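Local coordinates for biliverdin reductase (Synechocystis sp., PDB 5B3T), which probably reduces the tetrapyrrole biliverdin to bilirubin with NAD(P)H as the hydride donor, as a member of the Gfo/Idh/MocA family, at residues 84-87 with 88-92; 180-183 with 184-187. One frame throughout, in Å; residues are numbered along the deposited sequence.

Interaction 1: residues 84-87 with 88-92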
# COMPACT_ATOMS: atom_id res chain seq x y z
N ASN A 84 0.97 6.47 7.87
CA ASN A 84 1.83 6.56 6.69
C ASN A 84 3.22 7.06 7.04
O ASN A 84 4.23 6.47 6.64
CB ASN A 84 1.19 7.47 5.64
CG ASN A 84 0.04 6.81 4.91
OD1 ASN A 84 -0.15 5.60 4.99
ND2 ASN A 84 -0.73 7.61 4.18
N GLN A 85 3.30 8.17 7.78
CA GLN A 85 4.58 8.82 8.03
C GLN A 85 5.55 7.92 8.79
O GLN A 85 6.77 8.06 8.64
CB GLN A 85 4.36 10.13 8.79
CG GLN A 85 5.61 10.97 8.98
CD GLN A 85 5.34 12.26 9.74
OE1 GLN A 85 4.49 12.30 10.64
NE2 GLN A 85 6.06 13.32 9.39
N LEU A 86 5.03 6.99 9.59
CA LEU A 86 5.86 6.21 10.50
C LEU A 86 6.59 5.04 9.85
O LEU A 86 7.53 4.51 10.45
CB LEU A 86 5.00 5.66 11.65
CG LEU A 86 4.39 6.67 12.62
CD1 LEU A 86 3.55 5.95 13.67
CD2 LEU A 86 5.49 7.48 13.28
N HIS A 87 6.21 4.64 8.63
CA HIS A 87 6.64 3.35 8.11
C HIS A 87 8.15 3.27 7.95
O HIS A 87 8.78 2.27 8.34
CB HIS A 87 5.93 3.06 6.79
CG HIS A 87 4.58 2.44 6.96
ND1 HIS A 87 4.01 1.62 6.01
CD2 HIS A 87 3.69 2.52 7.97
CE1 HIS A 87 2.83 1.22 6.43
NE2 HIS A 87 2.60 1.76 7.62
N GLY A 88 8.77 4.31 7.38
CA GLY A 88 10.21 4.28 7.19
C GLY A 88 10.98 4.27 8.49
O GLY A 88 11.96 3.52 8.63
N ALA A 89 10.56 5.08 9.46
CA ALA A 89 11.27 5.15 10.73
C ALA A 89 11.13 3.85 11.52
O ALA A 89 12.09 3.40 12.15
CB ALA A 89 10.77 6.34 11.56
N ILE A 90 9.94 3.25 11.49
CA ILE A 90 9.74 1.99 12.21
C ILE A 90 10.53 0.87 11.54
O ILE A 90 11.12 0.02 12.22
CB ILE A 90 8.24 1.65 12.29
CG1 ILE A 90 7.49 2.74 13.06
CG2 ILE A 90 8.03 0.31 12.98
CD1 ILE A 90 6.00 2.48 13.18
N ALA A 91 10.57 0.86 10.21
CA ALA A 91 11.33 -0.17 9.50
C ALA A 91 12.82 -0.08 9.82
O ALA A 91 13.47 -1.11 10.05
CB ALA A 91 11.09 -0.06 8.00
N GLU A 92 13.38 1.13 9.83
CA GLU A 92 14.79 1.28 10.15
C GLU A 92 15.08 0.85 11.58
O GLU A 92 16.08 0.16 11.83
CB GLU A 92 15.24 2.73 9.93
CG GLU A 92 16.69 2.97 10.35
CD GLU A 92 17.20 4.34 9.97
OE1 GLU A 92 16.40 5.30 9.97
OE2 GLU A 92 18.41 4.46 9.68
O HOH W 1 7.75 6.61 6.20
O HOH W 2 9.31 7.51 8.85

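Interaction 2: residues 180-183 with 184-187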
# COMPACT_ATOMS: atom_id res chain seq x y z
N PHE A 180 2.16 12.87 1.28
CA PHE A 180 1.77 13.18 -0.09
C PHE A 180 0.55 12.35 -0.49
O PHE A 180 0.63 11.12 -0.50
CB PHE A 180 2.93 12.91 -1.05
CG PHE A 180 2.67 13.35 -2.46
CD1 PHE A 180 2.19 14.62 -2.72
CD2 PHE A 180 2.92 12.50 -3.53
CE1 PHE A 180 1.95 15.04 -4.02
CE2 PHE A 180 2.68 12.91 -4.83
CZ PHE A 180 2.19 14.18 -5.07
N PRO A 181 -0.58 12.99 -0.83
CA PRO A 181 -1.84 12.24 -0.96
C PRO A 181 -1.84 11.19 -2.06
O PRO A 181 -2.63 10.24 -1.98
CB PRO A 181 -2.87 13.34 -1.25
CG PRO A 181 -2.25 14.59 -0.70
CD PRO A 181 -0.78 14.44 -0.93
N LEU A 182 -0.99 11.31 -3.08
CA LEU A 182 -1.01 10.40 -4.22
C LEU A 182 -0.10 9.20 -4.05
O LEU A 182 0.07 8.43 -5.01
CB LEU A 182 -0.65 11.16 -5.50
CG LEU A 182 -1.75 12.02 -6.11
CD1 LEU A 182 -1.17 13.01 -7.11
CD2 LEU A 182 -2.80 11.14 -6.77
N VAL A 183 0.48 8.99 -2.87
CA VAL A 183 1.46 7.92 -2.69
C VAL A 183 0.84 6.56 -3.00
O VAL A 183 1.41 5.76 -3.76
CB VAL A 183 2.04 7.96 -1.27
CG1 VAL A 183 2.73 6.64 -0.94
CG2 VAL A 183 3.02 9.12 -1.13
N ALA A 184 -0.33 6.29 -2.43
CA ALA A 184 -0.94 4.97 -2.62
C ALA A 184 -1.44 4.78 -4.04
O ALA A 184 -1.26 3.71 -4.63
CB ALA A 184 -2.08 4.78 -1.61
N ALA A 185 -2.08 5.81 -4.61
CA ALA A 185 -2.61 5.69 -5.97
C ALA A 185 -1.48 5.50 -6.98
O ALA A 185 -1.61 4.70 -7.91
CB ALA A 185 -3.45 6.92 -6.31
N LEU A 186 -0.38 6.23 -6.81
CA LEU A 186 0.74 6.10 -7.74
C LEU A 186 1.41 4.74 -7.62
O LEU A 186 2.00 4.25 -8.59
CB LEU A 186 1.75 7.22 -7.50
CG LEU A 186 1.26 8.62 -7.86
CD1 LEU A 186 2.26 9.65 -7.40
CD2 LEU A 186 0.99 8.73 -9.35
N SER A 187 1.35 4.12 -6.44
CA SER A 187 1.85 2.76 -6.30
C SER A 187 1.04 1.80 -7.17
O SER A 187 1.61 0.92 -7.82
CB SER A 187 1.80 2.33 -4.83
OG SER A 187 2.13 0.95 -4.70
O HOH W 3 -3.35 7.93 -3.02

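Interaction 1: residues 84-87 with 88-92
Leu86 and Ile90 meet one helical turn apart, at the point where the loop after strand 77-80 runs into helix 87-96. CD1 of Ile90 lies 3.7 Å from CB of Leu86, so the tip of one side chain rests against the root of the other. The isoleucine reaches back because CG1 stands anti to its carbonyl carbon (chi1 -61°) and the chain is then fully extended. On the way CG1 of Ile90 passes 3.2 Å from Leu86 O. Ile90 N bonds to Leu86 O at 2.9 Å, and the N-H arrives almost in line with the carbonyl bond. With an alanine in place of Ile90, CB of Leu86 would probably lose this apolar neighbour, and a gap would be left beside it.

The next bond follows directly, from Ala91 N to His87 O at 2.9 Å. Here the donor sits tilted 26° from the carbonyl plane. Two waters bridge Gln85 O to the N-H groups at the start of the helix. Each donates to Gln85 O. One accepts from Gly88 N, and the other accepts from Ala89 N at 2.8 Å. The loop and the first turn are thus joined through solvent as well as by direct bonds.

The imidazole of His87 is held from outside the two segments: ND1 is hydrogen-bonded to Pro106 O and NE2 to Thr82 N, and the two bonds fix the rotation of the ring. Both His87 and Asn84 belong to the NADP(+) site of this Rossmann domain, which holds no cofactor in this apo model. His87, Ile90 and Ala91 pack on Ile80 of strand 77-80, while Ala91 and Glu92 lie against helix 111-124.

Interaction 2: residues 180-183 with 184-187
Leu182 and Leu186 both hold CG anti to their carbonyl carbons, with chi1 of Leu186 at -68°, and this brings them together one turn apart. CD1 of Leu186 comes back to 3.8 Å from CB of Leu182. Phe180 has the other setting: its CG is anti to the backbone N, and the ring swings round toward the same methyl. CD1 of Leu186 lies at the ring edge, near its plane, 4.2 Å from CE2 of Phe180. The two side chains cross at about a right angle. One methyl is therefore shared by an aromatic edge and a leucine root.

Leu182 is the N-cap residue of helix 183-189. Leu182 O accepts a hydrogen bond from Leu186 N at 2.9 Å, with an N-H...O angle of 162°. CG of Leu186 lies 3.1 Å from Leu182 O, a close approach beside the bond. Ser187 N then bonds to Val183 O at 3.1 Å, and this bond is less straight.

Before the helix, a type I beta turn runs from Phe180 to Val183, closed by the bond from Val183 N to Phe180 O. A water donates to Pro181 O at 2.6 Å and accepts from Ala185 N, linking the turn to the first turn of the helix.

Ser187 OG is hydrogen-bonded outside the segments, to His132 ND1 and Arg191 NE. The side chains of Ser187 and Val183 also touch Tyr105 of the NADP(+) site. In the C-terminal domain, Leu182 and Ala185 pack on strand 233-241, Leu182 also on strand 217-228, and Phe180 and Leu186 lie against helix 309-325.

In the fold
Both interactions are helix starts, and they come in series along the chain. Interaction 1 opens helix 87-96 in the Rossmann domain, after strand 77-80 of the parallel sheet. Interaction 2 opens helix 183-189 in the C-terminal alpha/beta domain and packs on its mixed sheet. Their centres are 16 Å apart, and their nearest atoms are about 6 Å apart without touching. The link between them is indirect. Helix 175-178, just before interaction 2, touches Gln85. The NADP(+) site probably lies near this junction: interaction 1 supplies Asn84 and His87, while interaction 2 packs against Tyr105. This is consistent with the two helix starts flanking the cofactor region.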